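Local atomic coordinates of protein toll (Drosophila melanogaster, PDB entry 4LXR), a protein that binds the cleaved cytokine Spaetzle C-106 as a cell-surface receptor and switches on Toll signalling in dorsal-ventral patterning and antifungal immunity. Residues M112-Q117 and K126-T131; T136-N141 and L154-E159; H164-L169 and E173-G178; H207-H212 and I223-N228. One frame throughout, in Å; residues are numbered along the deposited sequence.

In the fold
All four contacts lie in the leucine-rich-repeat solenoid of the extracellular part of the receptor, each joining a loop to a strand of the same run of parallel neighbours. Interactions 1 and 3 are buried and purely apolar, built on phenylalanine rings. Interaction 2, whose centre is about 9 Å from that of interaction 1, is only partly buried: aliphatic methyl groups meet and waters bridge the backbones. Interaction 4, about 26 Å from interaction 1 between centres, pairs a buried leucine-isoleucine contact with polar side chains that fold the chain leaving the strand. Strands 127-131, 151-155 and 174-176 are successive neighbours, tying interactions 1 to 3 together; interactions 1 and 2 also share a glycan.

Interaction 1: residues M112-Q117 and K126-T131; sequences MNITRQ and KRFRFT. With NAG (2-acetamido-2-deoxy-beta-D-glucopyranose), chain I.
Ile-114 holds CG1 anti to the backbone N (chi1 -159°) and extends CD1 beyond it, while Phe-130 carries its ring anti to its own backbone N (chi1 178°); the two side chains meet from opposite directions. CD1 of Ile-114 lies over the middle of one face of the Phe-130 ring, 3.9 Å from its centroid and 11° off the normal, a CH-pi contact. The second branch helps: Ile-114 CG2 stands 4.0 Å from Phe-130 CE2. Phe-128 meets Ile-114 CD1 differently, edge-on, with CZ 4.2 Å away. Isoleucine suits this place: its long branch puts CD1 on a face and at an edge, while CG2 adds to the Phe-130 contact. With an alanine here instead of Phe-130, Ile-114 CD1 would probably lose the face it rests on and a gap would open beside Phe-128. Asn-113 points away from the strand and carries an N-linked sugar, ND2 to NAG C1 being 1.5 Å. Its OD1 accepts hydrogen bonds from Thr-136 OG1 and His-137 N. Strand 127-131 runs between strands 102-106 and 151-155, where Phe-130 packs on Phe-105 and Leu-154, so Ile-114 adds the loop's side chain to the apolar layer of these strands.

Interaction 2: residues T136-N141 and L154-E159; sequences THIPAN and LRANIE. With NAG (2-acetamido-2-deoxy-beta-D-glucopyranose), chain I.
Ile-138 and Ile-158 cross at about a right angle and meet through their end methyls, CD1 of Ile-138 lying 3.6 Å from CD1 of Ile-158. Ile-138 aims its CB at the strand segment, and with CG1 anti to the carbonyl carbon (chi1 -60°) its chain stretches on to that meeting. Ile-158 does not start in that direction, but its end swings back to close the gap. The same Ile-138 methyl also touches Ala-156, its CD1 standing 3.8 Å from Ala-156 CB. From another side Thr-136 adds its methyl, CG2 lying 3.8 Å from Ala-156 CB. Alanine suits a position pressed by two neighbours, since its single methyl serves both, and threonine suits the border because it turns a methyl inward while OG1 serves a polar partner. Beside these groups two waters join the backbones. Water 1 accepts from Thr-136 N at 3.1 Å and is hydrogen-bonded to Ala-156 O at 2.9 Å. Water 2 lies between Thr-136 O, at 2.6 Å, and Ala-156 O, at 2.8 Å; not every acceptor near these waters can be served at once, so the protons are probably divided among them. His-137 points away, its CB coming within 3.6 Å of NAG O5. Asn-180 of the following repeat receives the N-H groups of Ala-156 and Ile-158, fixing the bend after the strand. The chemistry is thus that of a boundary: methyl groups probably keep water from the inner side, while the two waters link backbone atoms beside them.

Interaction 3: residues H164-L169 and E173-G178; sequences HLFDDL and ESIEFG
Phe-166 opens a type I beta turn that ends at Leu-169, closed by Leu-169 N bonding to Phe-166 O at 3.2 Å, and faces Ile-175 on strand 174-176 and Phe-177 beyond it. Strand alternation puts Ile-175 and Phe-177 on the loop side and Ser-174 and Glu-176 on the other. With CG anti to the carbonyl carbon (chi1 -52°), Phe-166 sends its ring toward the strand. The two rings meet edge to edge, each near the plane of the other, with Phe-166 CZ 3.6 Å from Phe-177 CE2. Aliphatic groups serve the faces: Ile-175 CG2 lies 3.5 Å above the centre of the Phe-177 ring plane, and Leu-165 CD2 sits over the rim of Phe-166. Ile-175 CD1 is 4.1 Å from Phe-166 CE1. Long flat side chains suit these places, spanning the interior from loop to strand. A serine in place of Phe-166 would stop short of the strand, and is likely to leave the edge of Phe-177 and the Ile-175 methyl without their mate. Phe-177 packs on Leu-152 and Leu-154 of strand 151-155, and Ile-175 on Leu-199 of strand 198-200, while Phe-166 reaches Ile-189 and Met-193, so the pair fills the core between successive repeats.

Interaction 4: residues H207-H212 and I223-N228; sequences HNLTKH and IDIHDN
Leu-209 meets segment 223-228 at Ile-225, where strand gives way to turn. Ile-223 starts the segment, packing inward on Phe-214 and Ile-247. Asp-224 faces the other way, where OD1 takes two donors: His-226 N at 3.0 Å, a nearly straight bond that makes an Asx turn, and His-226 ND1 at 2.6 Å on the syn side, a more bent bond, tilted from the ring plane. Ile-225 turns inward again. Its CG1 sits between the backbone N and the carbonyl carbon (chi1 52°), which sends CD1 toward the loop; there it meets Leu-209 tip to tip, the two CD1 atoms of Ile-225 and Leu-209 being 3.8 Å apart. Leucine and isoleucine suit this buried junction because both end in methyls, with no polar group to satisfy. His-226, fixed by the aspartate, lays its ring nearly parallel to that of Trp-202 and packs on Pro-61 of a Spaetzle chain, whose Gln-62 N bonds to Asp-224 OD2. Asp-227 then adopts a left-handed backbone conformation within the turn. Asn-228 folds back, ND2 donating to Ile-225 O at 3.0 Å from above the carbonyl plane; it also bonds Leu-201 O, and its OD1 receives Leu-206 N, as expected of the leucine-rich-repeat asparagine. The chemistry divides by side: methyls meet in the interior, amide groups satisfy the buried turn, and the aspartate would probably favour a protonated histidine at the ligand face.

Interaction 1: residues M112-Q117 and K126-T131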
# COMPACT_ATOMS: atom_id res chain seq x y z
N MET A 112 -36.29 3.88 -34.59
CA MET A 112 -37.35 2.89 -34.82
C MET A 112 -37.08 1.67 -33.92
O MET A 112 -36.04 1.58 -33.26
CB MET A 112 -37.37 2.45 -36.29
CG MET A 112 -36.14 1.62 -36.70
SD MET A 112 -35.99 1.28 -38.48
CE MET A 112 -37.32 0.06 -38.72
N ASN A 113 -38.02 0.73 -33.90
CA ASN A 113 -37.82 -0.58 -33.26
C ASN A 113 -37.00 -1.50 -34.17
O ASN A 113 -37.07 -1.39 -35.39
CB ASN A 113 -39.19 -1.24 -32.97
CG ASN A 113 -40.01 -0.50 -31.91
OD1 ASN A 113 -39.48 -0.13 -30.86
ND2 ASN A 113 -41.30 -0.28 -32.18
N ILE A 114 -36.22 -2.41 -33.59
CA ILE A 114 -35.49 -3.38 -34.40
C ILE A 114 -36.44 -4.39 -35.08
O ILE A 114 -37.50 -4.71 -34.55
CB ILE A 114 -34.38 -4.11 -33.55
CG1 ILE A 114 -33.29 -4.72 -34.43
CG2 ILE A 114 -34.99 -5.11 -32.60
CD1 ILE A 114 -32.07 -5.27 -33.64
N THR A 115 -36.07 -4.86 -36.27
CA THR A 115 -36.90 -5.81 -36.98
C THR A 115 -36.09 -7.01 -37.43
O THR A 115 -34.86 -6.94 -37.53
CB THR A 115 -37.55 -5.20 -38.26
OG1 THR A 115 -36.53 -4.99 -39.24
CG2 THR A 115 -38.29 -3.89 -37.97
N ARG A 116 -36.79 -8.09 -37.75
CA ARG A 116 -36.20 -9.26 -38.37
C ARG A 116 -35.44 -8.92 -39.66
O ARG A 116 -34.35 -9.43 -39.90
CB ARG A 116 -37.29 -10.31 -38.65
CG ARG A 116 -36.75 -11.59 -39.24
CD ARG A 116 -37.85 -12.39 -39.93
NE ARG A 116 -38.18 -11.82 -41.23
CZ ARG A 116 -39.31 -12.06 -41.91
NH1 ARG A 116 -39.50 -11.47 -43.09
NH2 ARG A 116 -40.23 -12.87 -41.40
N GLN A 117 -36.02 -8.05 -40.48
CA GLN A 117 -35.31 -7.59 -41.68
C GLN A 117 -33.89 -7.06 -41.42
O GLN A 117 -32.98 -7.25 -42.22
CB GLN A 117 -36.13 -6.53 -42.42
CG GLN A 117 -35.49 -6.08 -43.73
CD GLN A 117 -36.36 -5.10 -44.50
OE1 GLN A 117 -36.34 -5.08 -45.74
NE2 GLN A 117 -37.12 -4.29 -43.78
N LYS A 126 -22.24 -15.97 -35.15
CA LYS A 126 -22.14 -16.83 -33.96
C LYS A 126 -22.51 -16.04 -32.73
O LYS A 126 -22.87 -16.59 -31.70
CB LYS A 126 -20.73 -17.42 -33.82
CG LYS A 126 -20.53 -18.69 -34.65
CD LYS A 126 -19.30 -18.59 -35.52
CE LYS A 126 -19.08 -19.88 -36.31
NZ LYS A 126 -18.29 -19.66 -37.55
N ARG A 127 -22.42 -14.73 -32.83
CA ARG A 127 -22.58 -13.91 -31.65
C ARG A 127 -23.29 -12.63 -32.01
O ARG A 127 -22.92 -11.96 -32.97
CB ARG A 127 -21.21 -13.63 -31.00
CG ARG A 127 -21.33 -12.79 -29.71
CD ARG A 127 -20.10 -12.85 -28.79
NE ARG A 127 -20.42 -12.26 -27.49
CZ ARG A 127 -19.59 -12.19 -26.45
NH1 ARG A 127 -18.36 -12.67 -26.54
NH2 ARG A 127 -20.01 -11.62 -25.32
N PHE A 128 -24.29 -12.26 -31.24
CA PHE A 128 -25.03 -11.04 -31.54
C PHE A 128 -25.39 -10.37 -30.24
O PHE A 128 -25.80 -11.05 -29.31
CB PHE A 128 -26.30 -11.37 -32.36
CG PHE A 128 -27.26 -10.22 -32.49
CD1 PHE A 128 -26.94 -9.10 -33.26
CD2 PHE A 128 -28.51 -10.26 -31.86
CE1 PHE A 128 -27.83 -8.03 -33.40
CE2 PHE A 128 -29.43 -9.20 -32.00
CZ PHE A 128 -29.09 -8.08 -32.76
N ARG A 129 -25.22 -9.05 -30.18
CA ARG A 129 -25.64 -8.29 -29.00
C ARG A 129 -26.43 -7.06 -29.42
O ARG A 129 -26.01 -6.32 -30.31
CB ARG A 129 -24.44 -7.84 -28.15
CG ARG A 129 -24.84 -6.73 -27.16
CD ARG A 129 -23.94 -6.67 -25.89
NE ARG A 129 -22.63 -6.09 -26.13
CZ ARG A 129 -22.33 -4.79 -26.15
NH1 ARG A 129 -23.28 -3.85 -25.96
NH2 ARG A 129 -21.07 -4.41 -26.35
N PHE A 130 -27.57 -6.84 -28.78
CA PHE A 130 -28.35 -5.64 -29.02
C PHE A 130 -28.57 -4.95 -27.68
O PHE A 130 -29.08 -5.56 -26.72
CB PHE A 130 -29.71 -5.99 -29.65
CG PHE A 130 -30.59 -4.80 -29.88
CD1 PHE A 130 -30.13 -3.71 -30.62
CD2 PHE A 130 -31.88 -4.77 -29.38
CE1 PHE A 130 -30.94 -2.59 -30.85
CE2 PHE A 130 -32.71 -3.65 -29.59
CZ PHE A 130 -32.24 -2.56 -30.33
N THR A 131 -28.25 -3.67 -27.63
CA THR A 131 -28.24 -2.97 -26.34
C THR A 131 -28.76 -1.57 -26.54
O THR A 131 -28.29 -0.85 -27.43
CB THR A 131 -26.80 -2.93 -25.79
OG1 THR A 131 -26.40 -4.26 -25.41
CG2 THR A 131 -26.70 -2.00 -24.58
C1 NAG I . -42.13 -0.16 -30.99
C2 NAG I . -42.58 1.28 -31.23
C3 NAG I . -43.71 1.68 -30.28
C4 NAG I . -44.81 0.63 -30.23
C5 NAG I . -44.22 -0.75 -29.99
C6 NAG I . -45.26 -1.85 -30.02
C7 NAG I . -40.99 2.98 -32.04
C8 NAG I . -41.72 2.93 -33.35
N2 NAG I . -41.45 2.19 -31.08
O3 NAG I . -44.26 2.93 -30.69
O4 NAG I . -45.72 0.92 -29.17
O5 NAG I . -43.27 -1.04 -31.02
O6 NAG I . -45.12 -2.70 -31.16
O7 NAG I . -40.02 3.72 -31.87

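Interaction 2: residues T136-N141 and L154-E159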
# COMPACT_ATOMS: atom_id res chain seq x y z
N THR A 136 -38.30 0.71 -26.09
CA THR A 136 -38.27 0.01 -27.36
C THR A 136 -38.98 -1.35 -27.24
O THR A 136 -39.25 -1.84 -26.12
CB THR A 136 -36.80 -0.21 -27.83
OG1 THR A 136 -36.75 -0.33 -29.25
CG2 THR A 136 -36.20 -1.45 -27.19
N HIS A 137 -39.28 -1.95 -28.38
CA HIS A 137 -39.93 -3.25 -28.38
C HIS A 137 -39.19 -4.17 -29.29
O HIS A 137 -38.95 -3.84 -30.46
CB HIS A 137 -41.38 -3.15 -28.88
CG HIS A 137 -42.08 -4.48 -28.90
ND1 HIS A 137 -42.34 -5.17 -30.07
CD2 HIS A 137 -42.56 -5.24 -27.89
CE1 HIS A 137 -42.96 -6.30 -29.78
NE2 HIS A 137 -43.11 -6.37 -28.46
N ILE A 138 -38.79 -5.33 -28.77
CA ILE A 138 -38.16 -6.34 -29.63
C ILE A 138 -39.21 -7.36 -30.12
O ILE A 138 -39.85 -8.02 -29.31
CB ILE A 138 -37.03 -7.04 -28.90
CG1 ILE A 138 -35.96 -6.00 -28.50
CG2 ILE A 138 -36.40 -8.15 -29.77
CD1 ILE A 138 -34.95 -6.58 -27.61
N PRO A 139 -39.40 -7.47 -31.45
CA PRO A 139 -40.42 -8.41 -31.97
C PRO A 139 -39.86 -9.82 -31.89
O PRO A 139 -38.68 -10.04 -32.15
CB PRO A 139 -40.58 -7.99 -33.44
CG PRO A 139 -39.26 -7.44 -33.81
CD PRO A 139 -38.73 -6.74 -32.54
N ALA A 140 -40.71 -10.77 -31.54
CA ALA A 140 -40.26 -12.11 -31.21
C ALA A 140 -39.82 -12.93 -32.43
O ALA A 140 -39.28 -14.02 -32.26
CB ALA A 140 -41.31 -12.83 -30.40
N ASN A 141 -40.05 -12.42 -33.63
CA ASN A 141 -39.44 -13.04 -34.81
C ASN A 141 -38.05 -12.48 -35.17
O ASN A 141 -37.51 -12.82 -36.23
CB ASN A 141 -40.38 -12.98 -36.02
CG ASN A 141 -40.46 -11.61 -36.64
OD1 ASN A 141 -40.10 -10.59 -36.02
ND2 ASN A 141 -40.93 -11.56 -37.88
N LEU A 154 -29.23 -9.57 -25.11
CA LEU A 154 -30.25 -8.58 -25.43
C LEU A 154 -30.43 -7.78 -24.19
O LEU A 154 -30.63 -8.31 -23.10
CB LEU A 154 -31.60 -9.22 -25.82
CG LEU A 154 -31.60 -10.06 -27.09
CD1 LEU A 154 -32.97 -10.74 -27.28
CD2 LEU A 154 -31.29 -9.17 -28.27
N ARG A 155 -30.37 -6.47 -24.35
CA ARG A 155 -30.55 -5.59 -23.22
C ARG A 155 -31.40 -4.42 -23.67
O ARG A 155 -30.91 -3.52 -24.34
CB ARG A 155 -29.21 -5.07 -22.70
CG ARG A 155 -29.39 -4.34 -21.40
CD ARG A 155 -28.14 -3.88 -20.77
NE ARG A 155 -27.24 -4.91 -20.24
CZ ARG A 155 -26.32 -4.61 -19.32
NH1 ARG A 155 -26.29 -3.37 -18.86
NH2 ARG A 155 -25.47 -5.51 -18.84
N ALA A 156 -32.67 -4.44 -23.28
CA ALA A 156 -33.59 -3.41 -23.76
C ALA A 156 -34.80 -3.20 -22.86
O ALA A 156 -35.92 -2.99 -23.36
CB ALA A 156 -34.03 -3.76 -25.17
N ASN A 157 -34.59 -3.24 -21.54
CA ASN A 157 -35.68 -3.17 -20.56
C ASN A 157 -36.82 -4.14 -20.89
O ASN A 157 -37.99 -3.78 -20.78
CB ASN A 157 -36.19 -1.73 -20.36
CG ASN A 157 -35.18 -0.89 -19.56
OD1 ASN A 157 -35.17 -0.95 -18.33
ND2 ASN A 157 -34.30 -0.15 -20.25
N ILE A 158 -36.44 -5.35 -21.28
CA ILE A 158 -37.40 -6.34 -21.73
C ILE A 158 -38.25 -6.88 -20.58
O ILE A 158 -37.73 -7.48 -19.64
CB ILE A 158 -36.72 -7.48 -22.47
CG1 ILE A 158 -35.89 -6.90 -23.62
CG2 ILE A 158 -37.79 -8.46 -23.01
CD1 ILE A 158 -34.91 -7.91 -24.24
N GLU A 159 -39.55 -6.64 -20.68
CA GLU A 159 -40.54 -7.12 -19.71
C GLU A 159 -40.94 -8.58 -19.90
O GLU A 159 -41.27 -9.27 -18.94
CB GLU A 159 -41.80 -6.23 -19.79
CG GLU A 159 -41.49 -4.78 -19.37
CD GLU A 159 -42.60 -3.78 -19.66
OE1 GLU A 159 -42.82 -2.89 -18.82
OE2 GLU A 159 -43.22 -3.86 -20.74
C1 NAG I . -42.13 -0.16 -30.99
C2 NAG I . -42.58 1.28 -31.23
C3 NAG I . -43.71 1.68 -30.28
C4 NAG I . -44.81 0.63 -30.23
C5 NAG I . -44.22 -0.75 -29.99
C6 NAG I . -45.26 -1.85 -30.02
C7 NAG I . -40.99 2.98 -32.04
C8 NAG I . -41.72 2.93 -33.35
N2 NAG I . -41.45 2.19 -31.08
O3 NAG I . -44.26 2.93 -30.69
O4 NAG I . -45.72 0.92 -29.17
O5 NAG I . -43.27 -1.04 -31.02
O6 NAG I . -45.12 -2.70 -31.16
O7 NAG I . -40.02 3.72 -31.87
O HOH W 1 -37.58 -0.61 -23.37
O HOH W 2 -38.24 -3.78 -24.66

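Interaction 3: residues H164-L169 and E173-G178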
# COMPACT_ATOMS: atom_id res chain seq x y z
N HIS A 164 -41.49 -17.89 -28.89
CA HIS A 164 -41.10 -18.17 -30.27
C HIS A 164 -39.82 -17.47 -30.72
O HIS A 164 -39.32 -17.73 -31.82
CB HIS A 164 -42.28 -18.03 -31.27
CG HIS A 164 -42.70 -16.61 -31.57
ND1 HIS A 164 -43.80 -16.02 -30.97
CD2 HIS A 164 -42.23 -15.71 -32.46
CE1 HIS A 164 -43.96 -14.80 -31.46
NE2 HIS A 164 -43.02 -14.58 -32.36
N LEU A 165 -39.27 -16.62 -29.85
CA LEU A 165 -38.00 -15.95 -30.13
C LEU A 165 -36.92 -17.00 -30.25
O LEU A 165 -36.00 -16.86 -31.07
CB LEU A 165 -37.63 -14.95 -29.02
CG LEU A 165 -36.29 -14.20 -29.17
CD1 LEU A 165 -36.36 -13.03 -30.18
CD2 LEU A 165 -35.82 -13.70 -27.84
N PHE A 166 -37.08 -18.07 -29.48
CA PHE A 166 -36.09 -19.14 -29.40
C PHE A 166 -36.23 -20.27 -30.42
O PHE A 166 -35.43 -21.22 -30.40
CB PHE A 166 -36.07 -19.72 -27.98
CG PHE A 166 -35.91 -18.66 -26.91
CD1 PHE A 166 -34.65 -18.23 -26.53
CD2 PHE A 166 -37.02 -18.07 -26.32
CE1 PHE A 166 -34.49 -17.25 -25.56
CE2 PHE A 166 -36.87 -17.08 -25.36
CZ PHE A 166 -35.58 -16.68 -24.97
N ASP A 167 -37.22 -20.16 -31.31
CA ASP A 167 -37.54 -21.23 -32.28
C ASP A 167 -36.32 -21.76 -33.05
O ASP A 167 -36.17 -22.95 -33.22
CB ASP A 167 -38.61 -20.74 -33.30
CG ASP A 167 -40.05 -21.02 -32.85
OD1 ASP A 167 -40.26 -21.37 -31.67
OD2 ASP A 167 -40.99 -20.89 -33.69
N ASP A 168 -35.44 -20.87 -33.52
CA ASP A 168 -34.36 -21.31 -34.42
C ASP A 168 -32.96 -21.30 -33.78
O ASP A 168 -31.93 -21.42 -34.47
CB ASP A 168 -34.38 -20.46 -35.70
CG ASP A 168 -35.69 -20.62 -36.47
OD1 ASP A 168 -36.23 -21.74 -36.51
OD2 ASP A 168 -36.19 -19.62 -37.03
N LEU A 169 -32.91 -21.18 -32.45
CA LEU A 169 -31.62 -21.01 -31.76
C LEU A 169 -31.04 -22.35 -31.29
O LEU A 169 -30.72 -22.53 -30.12
CB LEU A 169 -31.79 -20.05 -30.59
CG LEU A 169 -32.48 -18.75 -31.00
CD1 LEU A 169 -32.55 -17.78 -29.83
CD2 LEU A 169 -31.77 -18.12 -32.19
N GLU A 173 -25.60 -21.45 -26.87
CA GLU A 173 -24.89 -21.97 -25.71
C GLU A 173 -24.88 -21.00 -24.54
O GLU A 173 -24.77 -21.44 -23.38
CB GLU A 173 -23.46 -22.37 -26.09
CG GLU A 173 -23.43 -23.48 -27.17
CD GLU A 173 -22.07 -24.15 -27.28
OE1 GLU A 173 -21.44 -24.44 -26.23
OE2 GLU A 173 -21.61 -24.39 -28.41
N SER A 174 -25.03 -19.71 -24.83
CA SER A 174 -25.07 -18.68 -23.80
C SER A 174 -26.15 -17.66 -24.06
O SER A 174 -26.28 -17.17 -25.17
CB SER A 174 -23.72 -17.94 -23.69
OG SER A 174 -22.65 -18.87 -23.81
N ILE A 175 -26.89 -17.34 -23.00
CA ILE A 175 -27.90 -16.32 -23.02
C ILE A 175 -27.49 -15.29 -22.00
O ILE A 175 -27.22 -15.63 -20.84
CB ILE A 175 -29.28 -16.86 -22.59
CG1 ILE A 175 -29.98 -17.51 -23.78
CG2 ILE A 175 -30.15 -15.73 -22.03
CD1 ILE A 175 -31.20 -18.41 -23.40
N GLU A 176 -27.44 -14.04 -22.42
CA GLU A 176 -27.17 -12.95 -21.52
C GLU A 176 -28.38 -12.02 -21.59
O GLU A 176 -28.48 -11.20 -22.51
CB GLU A 176 -25.86 -12.23 -21.90
CG GLU A 176 -25.55 -10.97 -21.04
CD GLU A 176 -25.57 -11.26 -19.54
OE1 GLU A 176 -24.48 -11.47 -18.94
OE2 GLU A 176 -26.69 -11.31 -18.96
N PHE A 177 -29.31 -12.17 -20.65
CA PHE A 177 -30.49 -11.28 -20.56
C PHE A 177 -30.43 -10.45 -19.31
O PHE A 177 -31.45 -9.92 -18.86
CB PHE A 177 -31.80 -12.08 -20.57
CG PHE A 177 -32.12 -12.72 -21.90
CD1 PHE A 177 -31.46 -12.31 -23.06
CD2 PHE A 177 -33.10 -13.71 -21.99
CE1 PHE A 177 -31.74 -12.89 -24.31
CE2 PHE A 177 -33.39 -14.33 -23.24
CZ PHE A 177 -32.72 -13.89 -24.41
N GLY A 178 -29.23 -10.35 -18.72
CA GLY A 178 -29.05 -9.56 -17.52
C GLY A 178 -29.48 -8.12 -17.74
O GLY A 178 -29.34 -7.58 -18.83

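Interaction 4: residues H207-H212 and I223-N228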
# COMPACT_ATOMS: atom_id res chain seq x y z
N HIS A 207 -39.47 -12.85 -9.48
CA HIS A 207 -39.95 -13.08 -8.13
C HIS A 207 -40.84 -14.32 -8.00
O HIS A 207 -41.52 -14.49 -7.00
CB HIS A 207 -40.77 -11.87 -7.67
CG HIS A 207 -40.02 -10.58 -7.77
ND1 HIS A 207 -40.64 -9.35 -7.75
CD2 HIS A 207 -38.69 -10.32 -7.87
CE1 HIS A 207 -39.73 -8.40 -7.84
NE2 HIS A 207 -38.54 -8.96 -7.91
N ASN A 208 -40.88 -15.16 -9.03
CA ASN A 208 -41.80 -16.30 -9.00
C ASN A 208 -41.23 -17.55 -9.67
O ASN A 208 -41.96 -18.29 -10.32
CB ASN A 208 -43.14 -15.92 -9.66
CG ASN A 208 -43.91 -14.87 -8.86
OD1 ASN A 208 -44.02 -13.71 -9.28
ND2 ASN A 208 -44.44 -15.27 -7.70
N LEU A 209 -39.94 -17.79 -9.51
CA LEU A 209 -39.30 -18.95 -10.11
C LEU A 209 -39.79 -20.21 -9.41
O LEU A 209 -39.87 -20.26 -8.18
CB LEU A 209 -37.78 -18.84 -10.01
CG LEU A 209 -37.09 -17.78 -10.86
CD1 LEU A 209 -35.60 -17.76 -10.53
CD2 LEU A 209 -37.33 -18.00 -12.37
N THR A 210 -40.18 -21.20 -10.22
CA THR A 210 -40.57 -22.51 -9.74
C THR A 210 -39.88 -23.58 -10.59
O THR A 210 -39.33 -23.28 -11.67
CB THR A 210 -42.12 -22.73 -9.78
OG1 THR A 210 -42.61 -22.45 -11.09
CG2 THR A 210 -42.82 -21.83 -8.78
N LYS A 211 -39.93 -24.81 -10.10
CA LYS A 211 -39.28 -25.96 -10.72
C LYS A 211 -39.62 -26.10 -12.21
O LYS A 211 -38.73 -26.30 -13.04
CB LYS A 211 -39.66 -27.22 -9.94
CG LYS A 211 -39.47 -28.54 -10.64
CD LYS A 211 -39.90 -29.68 -9.70
CE LYS A 211 -40.03 -31.01 -10.44
NZ LYS A 211 -40.15 -32.19 -9.53
N HIS A 212 -40.89 -25.94 -12.54
CA HIS A 212 -41.34 -26.07 -13.92
C HIS A 212 -40.67 -25.08 -14.88
O HIS A 212 -40.62 -25.33 -16.09
CB HIS A 212 -42.87 -25.92 -14.00
CG HIS A 212 -43.44 -26.20 -15.36
ND1 HIS A 212 -43.43 -27.46 -15.92
CD2 HIS A 212 -44.02 -25.39 -16.27
CE1 HIS A 212 -44.00 -27.41 -17.12
NE2 HIS A 212 -44.37 -26.16 -17.35
N ILE A 223 -26.39 -21.00 -14.02
CA ILE A 223 -27.52 -20.10 -13.89
C ILE A 223 -27.23 -18.96 -12.91
O ILE A 223 -26.78 -19.18 -11.77
CB ILE A 223 -28.83 -20.82 -13.49
CG1 ILE A 223 -29.95 -19.79 -13.38
CG2 ILE A 223 -28.69 -21.60 -12.18
CD1 ILE A 223 -31.27 -20.40 -13.03
N ASP A 224 -27.46 -17.74 -13.36
CA ASP A 224 -27.13 -16.59 -12.55
C ASP A 224 -28.35 -15.72 -12.42
O ASP A 224 -28.78 -15.12 -13.38
CB ASP A 224 -25.97 -15.81 -13.17
CG ASP A 224 -25.49 -14.66 -12.30
OD1 ASP A 224 -26.27 -14.15 -11.47
OD2 ASP A 224 -24.32 -14.26 -12.46
N ILE A 225 -28.89 -15.64 -11.21
CA ILE A 225 -30.08 -14.88 -10.93
C ILE A 225 -29.84 -13.88 -9.82
O ILE A 225 -30.76 -13.54 -9.08
CB ILE A 225 -31.29 -15.80 -10.57
CG1 ILE A 225 -30.94 -16.80 -9.46
CG2 ILE A 225 -31.77 -16.55 -11.81
CD1 ILE A 225 -32.13 -17.69 -9.03
N HIS A 226 -28.60 -13.39 -9.71
CA HIS A 226 -28.30 -12.35 -8.74
C HIS A 226 -29.09 -11.07 -8.99
O HIS A 226 -29.48 -10.80 -10.12
CB HIS A 226 -26.78 -12.12 -8.56
CG HIS A 226 -26.12 -11.26 -9.61
ND1 HIS A 226 -25.43 -11.78 -10.68
CD2 HIS A 226 -25.95 -9.91 -9.67
CE1 HIS A 226 -24.91 -10.79 -11.39
NE2 HIS A 226 -25.21 -9.65 -10.80
N ASP A 227 -29.38 -10.35 -7.90
CA ASP A 227 -30.13 -9.09 -7.95
C ASP A 227 -31.48 -9.20 -8.69
O ASP A 227 -31.72 -8.49 -9.67
CB ASP A 227 -29.27 -7.97 -8.56
CG ASP A 227 -30.00 -6.64 -8.61
OD1 ASP A 227 -30.75 -6.34 -7.65
OD2 ASP A 227 -29.84 -5.92 -9.61
N ASN A 228 -32.35 -10.08 -8.21
CA ASN A 228 -33.67 -10.22 -8.77
C ASN A 228 -34.75 -9.93 -7.74
O ASN A 228 -35.89 -10.30 -7.95
CB ASN A 228 -33.89 -11.63 -9.33
CG ASN A 228 -33.60 -11.71 -10.80
OD1 ASN A 228 -34.46 -11.41 -11.62
ND2 ASN A 228 -32.37 -12.09 -11.16